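Local coordinates for protein 5-carboxyvanillate decarboxylase (Sphingomonas paucimobilis, PDB 4L6D) that probably removes the 5-carboxyl group of 5-carboxyvanillate to give vanillate, in an amidohydrolase-type active site that binds manganese, at residues I173-F186 with M191-S203. Sequence-based numbering, arbitrary orientation.
With MN (manganese (II) ion), chain I; VNL (4-hydroxy-3-methoxybenzoate), chain J.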
ATOM      1  N   ILE A 173      11.003  12.099  -2.506  1.00  4.59           N
ATOM      2  CA  ILE A 173      10.934  11.376  -1.238  1.00  4.19           C
ATOM      3  C   ILE A 173      11.149   9.905  -1.526  1.00  4.47           C
ATOM      4  O   ILE A 173      10.214   9.176  -1.885  1.00  4.97           O
ATOM      5  CB  ILE A 173       9.622  11.624  -0.457  1.00  5.25           C
ATOM      6  CG1 ILE A 173       9.458  13.118  -0.162  1.00  7.62           C
ATOM      7  CG2 ILE A 173       9.662  10.854   0.855  1.00  7.65           C
ATOM      8  CD1 ILE A 173       8.151  13.471   0.558  1.00  8.08           C
ATOM      9  N   HIS A 174      12.408   9.499  -1.386  1.00  5.05           N
ATOM     10  CA  HIS A 174      12.857   8.130  -1.607  1.00  7.44           C
ATOM     11  C   HIS A 174      12.490   7.303  -0.378  1.00  6.63           C
ATOM     12  O   HIS A 174      12.310   7.851   0.700  1.00  6.16           O
ATOM     13  CB  HIS A 174      14.376   8.179  -1.792  1.00  6.54           C
ATOM     14  CG  HIS A 174      14.991   6.876  -2.193  1.00  4.02           C
ATOM     15  ND1 HIS A 174      15.327   5.896  -1.281  1.00  5.74           N
ATOM     16  CD2 HIS A 174      15.327   6.391  -3.409  1.00  6.11           C
ATOM     17  CE1 HIS A 174      15.847   4.866  -1.920  1.00  6.52           C
ATOM     18  NE2 HIS A 174      15.858   5.139  -3.213  1.00  6.91           N
ATOM     19  N   PRO A 175      12.366   5.976  -0.518  1.00  4.77           N
ATOM     20  CA  PRO A 175      12.104   5.190   0.697  1.00  6.43           C
ATOM     21  C   PRO A 175      13.276   5.100   1.685  1.00  7.37           C
ATOM     22  O   PRO A 175      14.433   5.399   1.391  1.00  6.20           O
ATOM     23  CB  PRO A 175      11.792   3.783   0.154  1.00  5.81           C
ATOM     24  CG  PRO A 175      11.381   4.016  -1.277  1.00  5.31           C
ATOM     25  CD  PRO A 175      12.187   5.181  -1.746  1.00  5.36           C
ATOM     26  N   ARG A 176      12.930   4.695   2.898  1.00  5.18           N
ATOM     27  CA  ARG A 176      13.862   4.018   3.794  1.00  4.77           C
ATOM     28  C   ARG A 176      13.012   2.961   4.489  1.00  5.62           C
ATOM     29  O   ARG A 176      11.830   2.816   4.189  1.00  6.38           O
ATOM     30  CB  ARG A 176      14.534   4.988   4.781  1.00  5.39           C
ATOM     31  CG  ARG A 176      13.555   5.732   5.678  1.00  6.93           C
ATOM     32  CD  ARG A 176      14.251   6.682   6.629  1.00  6.19           C
ATOM     33  NE  ARG A 176      15.017   5.985   7.656  1.00  5.72           N
ATOM     34  CZ  ARG A 176      15.535   6.584   8.721  1.00  5.83           C
ATOM     35  NH1 ARG A 176      15.382   7.895   8.872  1.00  7.41           N
ATOM     36  NH2 ARG A 176      16.210   5.876   9.620  1.00  7.88           N
ATOM     37  N   ALA A 177      13.605   2.207   5.400  1.00  5.17           N
ATOM     38  CA  ALA A 177      12.839   1.175   6.083  1.00  5.33           C
ATOM     39  C   ALA A 177      11.733   1.786   6.950  1.00  6.37           C
ATOM     40  O   ALA A 177      11.876   2.908   7.458  1.00  6.12           O
ATOM     41  CB  ALA A 177      13.767   0.310   6.940  1.00  5.78           C
ATOM     42  N   PRO A 178      10.628   1.040   7.127  1.00  6.67           N
ATOM     43  CA  PRO A 178       9.562   1.415   8.060  1.00  5.56           C
ATOM     44  C   PRO A 178      10.074   2.003   9.378  1.00  7.80           C
ATOM     45  O   PRO A 178      10.964   1.434  10.016  1.00  8.39           O
ATOM     46  CB  PRO A 178       8.858   0.088   8.301  1.00  6.62           C
ATOM     47  CG  PRO A 178       8.946  -0.584   6.939  1.00  6.36           C
ATOM     48  CD  PRO A 178      10.291  -0.187   6.379  1.00  7.52           C
ATOM     49  N   SER A 179       9.495   3.133   9.775  1.00  5.83           N
ATOM     50  CA  SER A 179       9.856   3.800  11.026  1.00  6.13           C
ATOM     51  C   SER A 179       9.459   2.966  12.229  1.00  6.74           C
ATOM     52  O   SER A 179       8.783   1.940  12.106  1.00  8.31           O
ATOM     53  CB  SER A 179       9.151   5.153  11.136  1.00  6.15           C
ATOM     54  OG  SER A 179       7.796   4.970  11.528  1.00  6.17           O
ATOM     55  N   LYS A 180       9.846   3.434  13.409  1.00  6.84           N
ATOM     56  CA  LYS A 180       9.540   2.713  14.639  1.00  7.27           C
ATOM     57  C   LYS A 180       8.037   2.660  14.904  1.00  7.33           C
ATOM     58  O   LYS A 180       7.566   1.813  15.662  1.00  9.16           O
ATOM     59  CB  LYS A 180      10.295   3.307  15.836  1.00  7.99           C
ATOM     60  CG  LYS A 180      11.798   3.073  15.812  1.00  8.24           C
ATOM     61  CD  LYS A 180      12.481   3.710  17.014  1.00  8.15           C
ATOM     62  CE  LYS A 180      13.978   3.445  16.948  1.00 11.51           C
ATOM     63  NZ  LYS A 180      14.673   3.825  18.202  1.00 15.83           N
ATOM     64  N   GLN A 181       7.280   3.539  14.258  1.00  7.05           N
ATOM     65  CA  GLN A 181       5.835   3.525  14.409  1.00  9.36           C
ATOM     66  C   GLN A 181       5.233   2.259  13.823  1.00 11.06           C
ATOM     67  O   GLN A 181       4.174   1.808  14.269  1.00  9.17           O
ATOM     68  CB  GLN A 181       5.220   4.743  13.725  1.00 11.64           C
ATOM     69  CG  GLN A 181       5.714   6.066  14.306  1.00  9.42           C
ATOM     70  CD  GLN A 181       4.789   7.220  13.973  1.00 11.80           C
ATOM     71  OE1 GLN A 181       3.565   7.072  13.993  1.00 12.91           O
ATOM     72  NE2 GLN A 181       5.364   8.378  13.680  1.00  9.93           N
ATOM     73  N   ILE A 182       5.898   1.688  12.820  1.00  8.04           N
ATOM     74  CA  ILE A 182       5.317   0.570  12.078  1.00  9.05           C
ATOM     75  C   ILE A 182       6.252  -0.632  11.892  1.00  8.63           C
ATOM     76  O   ILE A 182       5.839  -1.649  11.334  1.00  8.75           O
ATOM     77  CB  ILE A 182       4.795   1.012  10.685  1.00  6.23           C
ATOM     78  CG1 ILE A 182       5.914   1.687   9.875  1.00  6.65           C
ATOM     79  CG2 ILE A 182       3.615   1.954  10.842  1.00  6.46           C
ATOM     80  CD1 ILE A 182       5.619   1.799   8.375  1.00  7.46           C
ATOM     81  N   ASP A 183       7.495  -0.541  12.358  1.00  9.11           N
ATOM     82  CA  ASP A 183       8.472  -1.566  11.985  1.00  9.02           C
ATOM     83  C   ASP A 183       8.249  -2.982  12.517  1.00  8.77           C
ATOM     84  O   ASP A 183       8.796  -3.926  11.959  1.00  8.35           O
ATOM     85  CB  ASP A 183       9.924  -1.111  12.237  1.00  8.53           C
ATOM     86  CG  ASP A 183      10.238  -0.878  13.706  1.00 10.15           C
ATOM     87  OD1 ASP A 183       9.525  -1.379  14.595  1.00 12.39           O
ATOM     88  OD2 ASP A 183      11.233  -0.182  13.973  1.00  9.98           O
ATOM     89  N   ARG A 184       7.452  -3.140  13.575  1.00  7.60           N
ATOM     90  CA  ARG A 184       7.221  -4.460  14.167  1.00  8.68           C
ATOM     91  C   ARG A 184       6.714  -5.481  13.142  1.00  7.87           C
ATOM     92  O   ARG A 184       7.052  -6.665  13.220  1.00  9.26           O
ATOM     93  CB  ARG A 184       6.235  -4.361  15.336  1.00 14.66           C
ATOM     94  CG  ARG A 184       6.845  -3.922  16.658  1.00 21.34           C
ATOM     95  CD  ARG A 184       5.763  -3.728  17.734  1.00 27.65           C
ATOM     96  NE  ARG A 184       4.872  -4.885  17.856  1.00 30.45           N
ATOM     97  CZ  ARG A 184       3.720  -4.881  18.528  1.00 33.28           C
ATOM     98  NH1 ARG A 184       3.310  -3.778  19.143  1.00 32.58           N
ATOM     99  NH2 ARG A 184       2.971  -5.976  18.583  1.00 35.00           N
ATOM    100  N   ALA A 185       5.921  -5.013  12.182  1.00  7.49           N
ATOM    101  CA  ALA A 185       5.317  -5.891  11.175  1.00 10.99           C
ATOM    102  C   ALA A 185       6.225  -6.205   9.988  1.00  7.91           C
ATOM    103  O   ALA A 185       5.834  -6.950   9.076  1.00  8.43           O
ATOM    104  CB  ALA A 185       4.003  -5.302  10.675  1.00  7.15           C
ATOM    105  N   PHE A 186       7.429  -5.640   9.994  1.00  7.31           N
ATOM    106  CA  PHE A 186       8.332  -5.741   8.846  1.00  7.72           C
ATOM    107  C   PHE A 186       9.678  -6.374   9.183  1.00  8.03           C
ATOM    108  O   PHE A 186      10.660  -6.148   8.477  1.00 10.66           O
ATOM    109  CB  PHE A 186       8.542  -4.358   8.211  1.00  7.91           C
ATOM    110  CG  PHE A 186       7.262  -3.723   7.734  1.00  6.77           C
ATOM    111  CD1 PHE A 186       6.467  -3.009   8.617  1.00  7.44           C
ATOM    112  CD2 PHE A 186       6.838  -3.872   6.428  1.00  8.15           C
ATOM    113  CE1 PHE A 186       5.267  -2.448   8.204  1.00  8.21           C
ATOM    114  CE2 PHE A 186       5.638  -3.302   6.003  1.00  8.64           C
ATOM    115  CZ  PHE A 186       4.860  -2.587   6.897  1.00  7.33           C
ATOM    116  N   MET A 191      10.930  -8.232   4.662  1.00  7.30           N
ATOM    117  CA  MET A 191       9.949  -7.183   4.407  1.00  6.15           C
ATOM    118  C   MET A 191      10.380  -5.790   4.838  1.00  6.75           C
ATOM    119  O   MET A 191       9.692  -4.814   4.558  1.00  5.66           O
ATOM    120  CB  MET A 191       8.600  -7.561   5.024  1.00  9.82           C
ATOM    121  CG  MET A 191       7.940  -8.720   4.285  1.00  8.16           C
ATOM    122  SD  MET A 191       6.449  -9.377   5.061  1.00  7.45           S
ATOM    123  CE  MET A 191       5.369  -7.959   4.934  1.00  8.76           C
ATOM    124  N   ASN A 192      11.527  -5.676   5.502  1.00  6.57           N
ATOM    125  CA  ASN A 192      12.052  -4.357   5.847  1.00  7.09           C
ATOM    126  C   ASN A 192      12.365  -3.515   4.620  1.00  5.61           C
ATOM    127  O   ASN A 192      12.372  -2.288   4.681  1.00  7.54           O
ATOM    128  CB  ASN A 192      13.329  -4.492   6.690  1.00  6.74           C
ATOM    129  CG  ASN A 192      14.531  -4.989   5.876  1.00 10.87           C
ATOM    130  OD1 ASN A 192      15.305  -4.192   5.326  1.00  9.70           O
ATOM    131  ND2 ASN A 192      14.682  -6.302   5.795  1.00 10.12           N
ATOM    132  N   SER A 193      12.623  -4.188   3.502  1.00  5.54           N
ATOM    133  CA  SER A 193      13.287  -3.579   2.357  1.00  5.30           C
ATOM    134  C   SER A 193      12.306  -3.294   1.213  1.00  5.77           C
ATOM    135  O   SER A 193      11.105  -3.082   1.430  1.00  6.61           O
ATOM    136  CB  SER A 193      14.430  -4.520   1.916  1.00  7.89           C
ATOM    137  OG  SER A 193      15.265  -3.944   0.924  1.00  9.20           O
ATOM    138  N   ALA A 194      12.830  -3.301  -0.008  1.00  6.66           N
ATOM    139  CA  ALA A 194      12.079  -2.928  -1.198  1.00  5.48           C
ATOM    140  C   ALA A 194      10.871  -3.818  -1.494  1.00  6.19           C
ATOM    141  O   ALA A 194       9.897  -3.356  -2.112  1.00  5.70           O
ATOM    142  CB  ALA A 194      13.017  -2.891  -2.402  1.00  6.95           C
ATOM    143  N   ILE A 195      10.916  -5.077  -1.058  1.00  6.44           N
ATOM    144  CA  ILE A 195       9.841  -6.007  -1.373  1.00  5.73           C
ATOM    145  C   ILE A 195       8.501  -5.576  -0.775  1.00  7.81           C
ATOM    146  O   ILE A 195       7.449  -5.927  -1.315  1.00  7.99           O
ATOM    147  CB  ILE A 195      10.204  -7.454  -0.968  1.00  6.07           C
ATOM    148  CG1 ILE A 195       9.262  -8.459  -1.648  1.00  5.45           C
ATOM    149  CG2 ILE A 195      10.191  -7.608   0.548  1.00  7.30           C
ATOM    150  CD1 ILE A 195       9.690  -9.891  -1.456  1.00  7.20           C
ATOM    151  N   TRP A 196       8.516  -4.844   0.342  1.00  6.65           N
ATOM    152  CA  TRP A 196       7.235  -4.400   0.913  1.00  6.44           C
ATOM    153  C   TRP A 196       7.320  -3.170   1.818  1.00  6.34           C
ATOM    154  O   TRP A 196       6.593  -2.195   1.628  1.00  5.99           O
ATOM    155  CB  TRP A 196       6.528  -5.559   1.649  1.00  5.93           C
ATOM    156  CG  TRP A 196       5.078  -5.246   1.908  1.00  5.23           C
ATOM    157  CD1 TRP A 196       4.466  -5.089   3.122  1.00  7.31           C
ATOM    158  CD2 TRP A 196       4.065  -5.010   0.913  1.00  5.41           C
ATOM    159  NE1 TRP A 196       3.133  -4.769   2.943  1.00  5.36           N
ATOM    160  CE2 TRP A 196       2.863  -4.722   1.599  1.00  6.15           C
ATOM    161  CE3 TRP A 196       4.063  -5.008  -0.490  1.00  6.52           C
ATOM    162  CZ2 TRP A 196       1.673  -4.434   0.934  1.00  5.06           C
ATOM    163  CZ3 TRP A 196       2.869  -4.731  -1.153  1.00  8.46           C
ATOM    164  CH2 TRP A 196       1.696  -4.447  -0.439  1.00  6.99           C
ATOM    165  N   GLY A 197       8.206  -3.221   2.799  1.00  5.51           N
ATOM    166  CA  GLY A 197       8.318  -2.142   3.770  1.00  6.63           C
ATOM    167  C   GLY A 197       8.576  -0.768   3.172  1.00  5.31           C
ATOM    168  O   GLY A 197       7.989   0.232   3.609  1.00  5.16           O
ATOM    169  N   TYR A 198       9.469  -0.698   2.185  1.00  4.76           N
ATOM    170  CA  TYR A 198       9.783   0.595   1.572  1.00  5.11           C
ATOM    171  C   TYR A 198       8.527   1.320   1.065  1.00  5.66           C
ATOM    172  O   TYR A 198       8.363   2.516   1.276  1.00  6.31           O
ATOM    173  CB  TYR A 198      10.786   0.423   0.424  1.00  5.17           C
ATOM    174  CG  TYR A 198      12.232   0.341   0.870  1.00  5.88           C
ATOM    175  CD1 TYR A 198      12.571   0.173   2.216  1.00  5.97           C
ATOM    176  CD2 TYR A 198      13.258   0.452  -0.060  1.00  7.98           C
ATOM    177  CE1 TYR A 198      13.917   0.117   2.622  1.00  5.40           C
ATOM    178  CE2 TYR A 198      14.591   0.384   0.324  1.00  7.15           C
ATOM    179  CZ  TYR A 198      14.911   0.222   1.665  1.00  5.64           C
ATOM    180  OH  TYR A 198      16.239   0.181   2.036  1.00  8.56           O
ATOM    181  N   GLY A 199       7.647   0.591   0.386  1.00  5.40           N
ATOM    182  CA  GLY A 199       6.446   1.180  -0.180  1.00  4.58           C
ATOM    183  C   GLY A 199       5.436   1.596   0.867  1.00  5.23           C
ATOM    184  O   GLY A 199       4.796   2.642   0.739  1.00  4.44           O
ATOM    185  N   ILE A 200       5.281   0.783   1.901  1.00  5.34           N
ATOM    186  CA  ILE A 200       4.339   1.115   2.966  1.00  4.60           C
ATOM    187  C   ILE A 200       4.794   2.351   3.748  1.00  6.34           C
ATOM    188  O   ILE A 200       4.003   3.266   4.002  1.00  5.51           O
ATOM    189  CB  ILE A 200       4.140  -0.067   3.923  1.00  5.98           C
ATOM    190  CG1 ILE A 200       3.614  -1.301   3.175  1.00  8.44           C
ATOM    191  CG2 ILE A 200       3.195   0.332   5.048  1.00  7.49           C
ATOM    192  CD1 ILE A 200       2.325  -1.046   2.406  1.00  7.92           C
ATOM    193  N   GLU A 201       6.074   2.385   4.100  1.00  5.67           N
ATOM    194  CA  GLU A 201       6.658   3.521   4.801  1.00  4.66           C
ATOM    195  C   GLU A 201       6.504   4.830   4.024  1.00  6.03           C
ATOM    196  O   GLU A 201       6.022   5.831   4.574  1.00  5.22           O
ATOM    197  CB  GLU A 201       8.139   3.213   5.083  1.00  4.75           C
ATOM    198  CG  GLU A 201       9.033   4.418   5.349  1.00  5.72           C
ATOM    199  CD  GLU A 201       8.708   5.152   6.637  1.00  5.76           C
ATOM    200  OE1 GLU A 201       8.077   4.567   7.552  1.00  5.18           O
ATOM    201  OE2 GLU A 201       9.087   6.337   6.708  1.00  8.14           O
ATOM    202  N   THR A 202       6.872   4.800   2.743  1.00  4.37           N
ATOM    203  CA  THR A 202       6.946   6.015   1.938  1.00  5.56           C
ATOM    204  C   THR A 202       5.557   6.519   1.556  1.00  4.03           C
ATOM    205  O   THR A 202       5.285   7.723   1.626  1.00  5.06           O
ATOM    206  CB  THR A 202       7.805   5.775   0.687  1.00  6.38           C
ATOM    207  OG1 THR A 202       9.045   5.183   1.091  1.00  5.96           O
ATOM    208  CG2 THR A 202       8.118   7.090  -0.020  1.00  5.13           C
ATOM    209  N   SER A 203       4.674   5.599   1.161  1.00  4.60           N
ATOM    210  CA  SER A 203       3.310   5.981   0.814  1.00  4.00           C
ATOM    211  C   SER A 203       2.577   6.531   2.026  1.00  4.19           C
ATOM    212  O   SER A 203       1.824   7.498   1.908  1.00  4.30           O
ATOM    213  CB  SER A 203       2.515   4.823   0.194  1.00  4.52           C
ATOM    214  OG  SER A 203       2.407   3.725   1.086  1.00  5.76           O
TER
HETATM  215 MN    MN I 401      16.266   3.715  -4.839  1.00  5.68          MN
HETATM  216  C1  VNL J 402      17.646  -1.332  -2.141  1.00  9.41           C
HETATM  217  CO1 VNL J 402      16.933  -1.085  -3.322  1.00  9.82           C
HETATM  218  CO2 VNL J 402      18.146  -0.275  -1.356  1.00 10.71           C
HETATM  219  CM1 VNL J 402      16.709   0.236  -3.751  1.00 12.26           C
HETATM  220  CM2 VNL J 402      17.924   1.041  -1.755  1.00 10.80           C
HETATM  221  OM  VNL J 402      18.370   2.134  -1.057  1.00 11.71           O
HETATM  222  CZ  VNL J 402      17.188   1.306  -2.995  1.00 10.37           C
HETATM  223  CC  VNL J 402      17.909  -2.755  -1.723  1.00 11.63           C
HETATM  224  CV  VNL J 402      19.090   1.961   0.178  1.00  8.34           C
HETATM  225  O1  VNL J 402      17.743  -3.703  -2.537  1.00 12.91           O
HETATM  226  O2  VNL J 402      18.358  -2.964  -0.571  1.00 11.49           O
HETATM  227  O3  VNL J 402      17.300   2.575  -3.490  1.00 11.87           O
HETATM  228  O   HOH W   1      12.702  -7.674   7.389  1.00 10.25           O
HETATM  229  O   HOH W   2      17.914   4.951  -5.592  1.00  6.18           O
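Phe186 and Trp196 meet rim to rim, planes at 21°, CE2 3.6 Å from Trp196 CD1; Met191 O also lies at the Phe186 edge, Pro178 CG sits over one face, and Gly197 CA and Ile200 CG2 come in obliquely. Ile200 CG1 lies over one face of Trp196. Gly197, with no side chain, lets its CA come within 3.5 Å of Phe186 CD2. The Tyr198 ring has the Ser193-Ala194 peptide over one face and vanillate CM2 at its edge; Pro175 CB comes obliquely to the ring, 3.5 Å from Tyr198 CG. Pro175 CD covers one face of the His174 ring, with vanillate at its edge. A chi1 of -82°, with CG anti to the carbonyl carbon, lays the Tyr198 ring along the Arg176-Ala177 backbone. Cutting Tyr198 back to an alanine would keep the CB contact to Pro175 but is likely to strip the ring from this peptide and open a gap beside the vanillate. In this amidohydrolase-type TIM barrel, strand 171-174 delivers His174 at its C-terminal end, and the loop beyond runs across the N-terminal turns of helix 197-211. His174 NE2 binds manganese at 2.2 Å, alongside vanillate O3, a water, Glu8 and Asp297, while ND1 donates to a lone pair of Pro175 O (2.9 Å), fixing the ring's rotation. Farther along, Ser179 N donates to Glu201 OE1 (3.0 Å), arriving 58° out of the carboxylate plane; Tyr151 and Ser145 also bond this carboxylate. Thr202 OG1 packs against Pro175 CB yet bonds Tyr198 O at 2.8 Å, reaching it from the face opposite to Thr202 N.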